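Local coordinates for protein 4-hydroxyphenylpyruvate dioxygenase (Pseudomonas putida, PDB 5HMQ) that converts 3-dehydroshikimate to protocatechuate with a divalent metal in its barrel domain, fused to a hydroxyphenylpyruvate dioxygenase-like domain without that activity, at residues H588-F599 against G613-M624. Sequence-based numbering, arbitrary orientation.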
loop_
_atom_site.group_PDB
_atom_site.type_symbol
_atom_site.label_atom_id
_atom_site.label_comp_id
_atom_site.label_asym_id
_atom_site.label_seq_id
_atom_site.Cartn_x
_atom_site.Cartn_y
_atom_site.Cartn_z
ATOM N N HIS C 588 -17.784 29.375 -8.018
ATOM C CA HIS C 588 -18.069 27.952 -8.083
ATOM C C HIS C 588 -18.899 27.530 -6.880
ATOM O O HIS C 588 -18.845 28.153 -5.816
ATOM C CB HIS C 588 -16.775 27.127 -8.174
ATOM C CG HIS C 588 -15.830 27.328 -7.027
ATOM N ND1 HIS C 588 -15.106 26.294 -6.473
ATOM C CD2 HIS C 588 -15.480 28.441 -6.340
ATOM C CE1 HIS C 588 -14.356 26.758 -5.491
ATOM N NE2 HIS C 588 -14.564 28.059 -5.388
ATOM N N VAL C 589 -19.683 26.467 -7.076
ATOM C CA VAL C 589 -20.503 25.867 -6.033
ATOM C C VAL C 589 -20.330 24.356 -6.091
ATOM O O VAL C 589 -19.936 23.789 -7.113
ATOM C CB VAL C 589 -21.997 26.237 -6.164
ATOM C CG1 VAL C 589 -22.197 27.730 -5.976
ATOM C CG2 VAL C 589 -22.543 25.778 -7.510
ATOM N N TYR C 590 -20.635 23.703 -4.973
ATOM C CA TYR C 590 -20.531 22.257 -4.863
ATOM C C TYR C 590 -21.867 21.654 -4.454
ATOM O O TYR C 590 -22.646 22.268 -3.719
ATOM C CB TYR C 590 -19.459 21.850 -3.844
ATOM C CG TYR C 590 -18.060 22.308 -4.188
ATOM C CD1 TYR C 590 -17.300 21.623 -5.125
ATOM C CD2 TYR C 590 -17.494 23.415 -3.569
ATOM C CE1 TYR C 590 -16.019 22.025 -5.440
ATOM C CE2 TYR C 590 -16.209 23.827 -3.881
ATOM C CZ TYR C 590 -15.479 23.126 -4.819
ATOM O OH TYR C 590 -14.200 23.524 -5.139
ATOM N N THR C 591 -22.124 20.444 -4.939
ATOM C CA THR C 591 -23.233 19.643 -4.450
ATOM C C THR C 591 -22.764 18.747 -3.308
ATOM O O THR C 591 -21.568 18.556 -3.083
ATOM C CB THR C 591 -23.828 18.784 -5.569
ATOM O OG1 THR C 591 -22.973 17.659 -5.814
ATOM C CG2 THR C 591 -23.965 19.588 -6.847
ATOM N N GLU C 592 -23.726 18.183 -2.586
ATOM C CA GLU C 592 -23.408 17.125 -1.648
ATOM C C GLU C 592 -22.943 15.894 -2.420
ATOM O O GLU C 592 -23.223 15.759 -3.613
ATOM C CB GLU C 592 -24.623 16.783 -0.789
ATOM C CG GLU C 592 -25.057 17.889 0.154
ATOM C CD GLU C 592 -26.299 17.523 0.941
ATOM O OE1 GLU C 592 -27.100 16.702 0.444
ATOM O OE2 GLU C 592 -26.480 18.060 2.056
ATOM N N PRO C 593 -22.213 14.990 -1.768
ATOM C CA PRO C 593 -21.798 13.762 -2.455
ATOM C C PRO C 593 -23.002 12.926 -2.862
ATOM O O PRO C 593 -23.976 12.803 -2.116
ATOM C CB PRO C 593 -20.939 13.042 -1.408
ATOM C CG PRO C 593 -20.477 14.119 -0.490
ATOM C CD PRO C 593 -21.599 15.108 -0.434
ATOM N N PHE C 594 -22.933 12.359 -4.064
ATOM C CA PHE C 594 -23.948 11.417 -4.520
ATOM C C PHE C 594 -23.724 10.084 -3.819
ATOM O O PHE C 594 -22.796 9.343 -4.162
ATOM C CB PHE C 594 -23.902 11.254 -6.038
ATOM C CG PHE C 594 -24.798 10.158 -6.554
ATOM C CD1 PHE C 594 -26.157 10.376 -6.719
ATOM C CD2 PHE C 594 -24.280 8.914 -6.876
ATOM C CE1 PHE C 594 -26.980 9.370 -7.193
ATOM C CE2 PHE C 594 -25.097 7.907 -7.351
ATOM C CZ PHE C 594 -26.450 8.134 -7.509
ATOM N N GLU C 595 -24.581 9.782 -2.845
ATOM C CA GLU C 595 -24.535 8.535 -2.084
ATOM C C GLU C 595 -23.122 8.229 -1.588
ATOM O O GLU C 595 -22.581 7.139 -1.792
ATOM C CB GLU C 595 -25.101 7.380 -2.911
ATOM C CG GLU C 595 -26.558 7.597 -3.290
ATOM C CD GLU C 595 -27.196 6.380 -3.915
ATOM O OE1 GLU C 595 -26.582 5.292 -3.875
ATOM O OE2 GLU C 595 -28.315 6.513 -4.451
ATOM N N GLU C 596 -22.522 9.228 -0.937
ATOM C CA GLU C 596 -21.263 9.095 -0.205
ATOM C C GLU C 596 -20.082 8.754 -1.113
ATOM O O GLU C 596 -19.114 8.129 -0.673
ATOM C CB GLU C 596 -21.386 8.062 0.922
ATOM C CG GLU C 596 -22.606 8.251 1.820
ATOM C CD GLU C 596 -22.468 9.416 2.794
ATOM O OE1 GLU C 596 -21.477 10.167 2.701
ATOM O OE2 GLU C 596 -23.355 9.573 3.655
ATOM N N ARG C 597 -20.134 9.171 -2.378
ATOM C CA ARG C 597 -18.997 9.005 -3.275
ATOM C C ARG C 597 -18.603 10.340 -3.888
ATOM O O ARG C 597 -18.147 11.250 -3.186
ATOM C CB ARG C 597 -19.312 8.002 -4.387
ATOM C CG ARG C 597 -20.297 6.932 -3.995
ATOM C CD ARG C 597 -19.670 5.558 -4.021
ATOM N NE ARG C 597 -20.600 4.553 -3.518
ATOM C CZ ARG C 597 -20.299 3.270 -3.349
ATOM N NH1 ARG C 597 -19.085 2.829 -3.644
ATOM N NH2 ARG C 597 -21.213 2.430 -2.883
ATOM N N PHE C 598 -18.784 10.462 -5.198
ATOM C CA PHE C 598 -18.435 11.681 -5.907
ATOM C C PHE C 598 -19.516 12.741 -5.736
ATOM O O PHE C 598 -20.698 12.436 -5.547
ATOM C CB PHE C 598 -18.232 11.386 -7.393
ATOM C CG PHE C 598 -19.323 10.546 -8.001
ATOM C CD1 PHE C 598 -20.487 11.128 -8.480
ATOM C CD2 PHE C 598 -19.182 9.170 -8.094
ATOM C CE1 PHE C 598 -21.489 10.353 -9.037
ATOM C CE2 PHE C 598 -20.180 8.390 -8.649
ATOM C CZ PHE C 598 -21.335 8.983 -9.121
ATOM N N PHE C 599 -19.093 13.998 -5.799
ATOM C CA PHE C 599 -19.998 15.134 -5.855
ATOM C C PHE C 599 -19.737 15.899 -7.145
ATOM O O PHE C 599 -18.827 15.578 -7.911
ATOM C CB PHE C 599 -19.838 16.047 -4.627
ATOM C CG PHE C 599 -18.442 16.576 -4.428
ATOM C CD1 PHE C 599 -17.499 15.841 -3.726
ATOM C CD2 PHE C 599 -18.086 17.828 -4.907
ATOM C CE1 PHE C 599 -16.219 16.329 -3.531
ATOM C CE2 PHE C 599 -16.810 18.325 -4.709
ATOM C CZ PHE C 599 -15.875 17.575 -4.022
ATOM N N GLY C 613 -9.649 27.030 -7.234
ATOM C CA GLY C 613 -10.279 27.528 -6.025
ATOM C C GLY C 613 -9.949 26.693 -4.808
ATOM O O GLY C 613 -10.818 26.481 -3.952
ATOM N N ALA C 614 -8.710 26.203 -4.716
ATOM C CA ALA C 614 -8.311 25.357 -3.598
ATOM C C ALA C 614 -8.397 26.081 -2.261
ATOM O O ALA C 614 -8.477 25.420 -1.219
ATOM C CB ALA C 614 -6.890 24.833 -3.816
ATOM N N ALA C 615 -8.383 27.417 -2.266
ATOM C CA ALA C 615 -8.476 28.171 -1.022
ATOM C C ALA C 615 -9.787 27.926 -0.287
ATOM O O ALA C 615 -9.877 28.225 0.908
ATOM C CB ALA C 615 -8.308 29.666 -1.301
ATOM N N ASN C 616 -10.800 27.388 -0.965
ATOM C CA ASN C 616 -12.113 27.167 -0.376
ATOM C C ASN C 616 -12.350 25.715 0.021
ATOM O O ASN C 616 -13.478 25.362 0.380
ATOM C CB ASN C 616 -13.212 27.625 -1.341
ATOM C CG ASN C 616 -13.195 29.123 -1.583
ATOM O OD1 ASN C 616 -12.965 29.911 -0.664
ATOM N ND2 ASN C 616 -13.438 29.523 -2.826
ATOM N N VAL C 617 -11.318 24.868 -0.030
ATOM C CA VAL C 617 -11.511 23.452 0.276
ATOM C C VAL C 617 -11.899 23.268 1.738
ATOM O O VAL C 617 -12.778 22.460 2.063
ATOM C CB VAL C 617 -10.249 22.646 -0.091
ATOM C CG1 VAL C 617 -10.003 21.530 0.916
ATOM C CG2 VAL C 617 -10.387 22.068 -1.493
ATOM N N ALA C 618 -11.265 24.023 2.640
ATOM C CA ALA C 618 -11.612 23.930 4.054
ATOM C C ALA C 618 -13.066 24.314 4.284
ATOM O O ALA C 618 -13.757 23.710 5.112
ATOM C CB ALA C 618 -10.682 24.816 4.883
ATOM N N VAL C 619 -13.549 25.319 3.550
ATOM C CA VAL C 619 -14.933 25.751 3.695
ATOM C C VAL C 619 -15.878 24.684 3.157
ATOM O O VAL C 619 -16.935 24.416 3.742
ATOM C CB VAL C 619 -15.135 27.106 2.990
ATOM C CG1 VAL C 619 -16.615 27.442 2.866
ATOM C CG2 VAL C 619 -14.380 28.206 3.724
ATOM N N ARG C 620 -15.513 24.058 2.034
ATOM C CA ARG C 620 -16.323 22.974 1.483
ATOM C C ARG C 620 -16.408 21.795 2.444
ATOM O O ARG C 620 -17.490 21.230 2.650
ATOM C CB ARG C 620 -15.761 22.527 0.134
ATOM C CG ARG C 620 -16.479 21.324 -0.463
ATOM C CD ARG C 620 -15.829 20.853 -1.758
ATOM N NE ARG C 620 -14.431 20.457 -1.597
ATOM C CZ ARG C 620 -14.032 19.288 -1.104
ATOM N NH1 ARG C 620 -14.924 18.387 -0.713
ATOM N NH2 ARG C 620 -12.738 19.019 -1.004
ATOM N N LEU C 621 -15.280 21.410 3.047
ATOM C CA LEU C 621 -15.279 20.264 3.952
ATOM C C LEU C 621 -16.139 20.529 5.180
ATOM O O LEU C 621 -16.861 19.640 5.646
ATOM C CB LEU C 621 -13.848 19.922 4.363
ATOM C CG LEU C 621 -12.945 19.339 3.276
ATOM C CD1 LEU C 621 -11.487 19.367 3.716
ATOM C CD2 LEU C 621 -13.373 17.920 2.932
ATOM N N ALA C 622 -16.080 21.751 5.716
ATOM C CA ALA C 622 -16.919 22.098 6.857
ATOM C C ALA C 622 -18.396 22.039 6.490
ATOM O O ALA C 622 -19.226 21.592 7.290
ATOM C CB ALA C 622 -16.548 23.484 7.381
ATOM N N ALA C 623 -18.742 22.490 5.281
ATOM C CA ALA C 623 -20.134 22.465 4.843
ATOM C C ALA C 623 -20.644 21.037 4.695
ATOM O O ALA C 623 -21.742 20.709 5.162
ATOM C CB ALA C 623 -20.283 23.228 3.527
HETATM N N MSE C 624 -19.866 20.173 4.049
HETATM C CA MSE C 624 -20.257 18.777 3.873
HETATM C C MSE C 624 -20.294 18.038 5.208
HETATM O O MSE C 624 -21.007 17.045 5.357
HETATM C CB MSE C 624 -19.306 18.065 2.907
HETATM C CG MSE C 624 -19.460 18.486 1.454
HETATM SE SE MSE C 624 -18.254 17.537 0.240
HETATM C CE MSE C 624 -18.839 18.326 -1.440
#
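M624 fills the hollow between F599, P593 and the backbone of T591, its selenomethionine chain fully extended beyond CG. Its methyl CE sits above the centre of one face of F599, 3.5 Å from the ring centroid, so a CH-pi contact is clear. M624 SE lies farther back above the same ring, 4.6 Å from the F599 centroid, a Met-aromatic contact. P593 CG flanks M624 SE at 4.1 Å.

One helical turn earlier, R620 supplies the second bump. R620 CD lies over the centre of one Y590 face, a CH-pi contact only 7° off the ring normal, and the bend at chi3 (60°) then turns the guanidinium from Y590 toward F599. There R620 NH1 approaches F599 CZ to 3.5 Å, and the guanidinium and ring planes are only 18° apart. Cation-pi attraction to Y590 is at most weak, because R620 CZ stands 5.5 Å from that ring's centroid.

At the start of the helix, N616 meets the rim of the H588 ring instead of its face: N616 ND2 donates to H588 NE2 over 3.2 Å, near both the imidazole and amide planes. The backbone O of Y577 also accepts from ND2, and H588 ND1 is hydrogen-bonded to OE2 of E601, a magnesium ligand, making H588 a second-shell link between helix and metal site. F599 likewise stacks on the ligand H523. Helix 617-625 thus packs against the end of strand 585-590 and F599, at the start of strand 599-606. The Y590 side chain is about 4 Å from the magnesium ion (nearest atoms), consistent with the C-terminal helix that lies over the metal pocket in hydroxyphenylpyruvate dioxygenases.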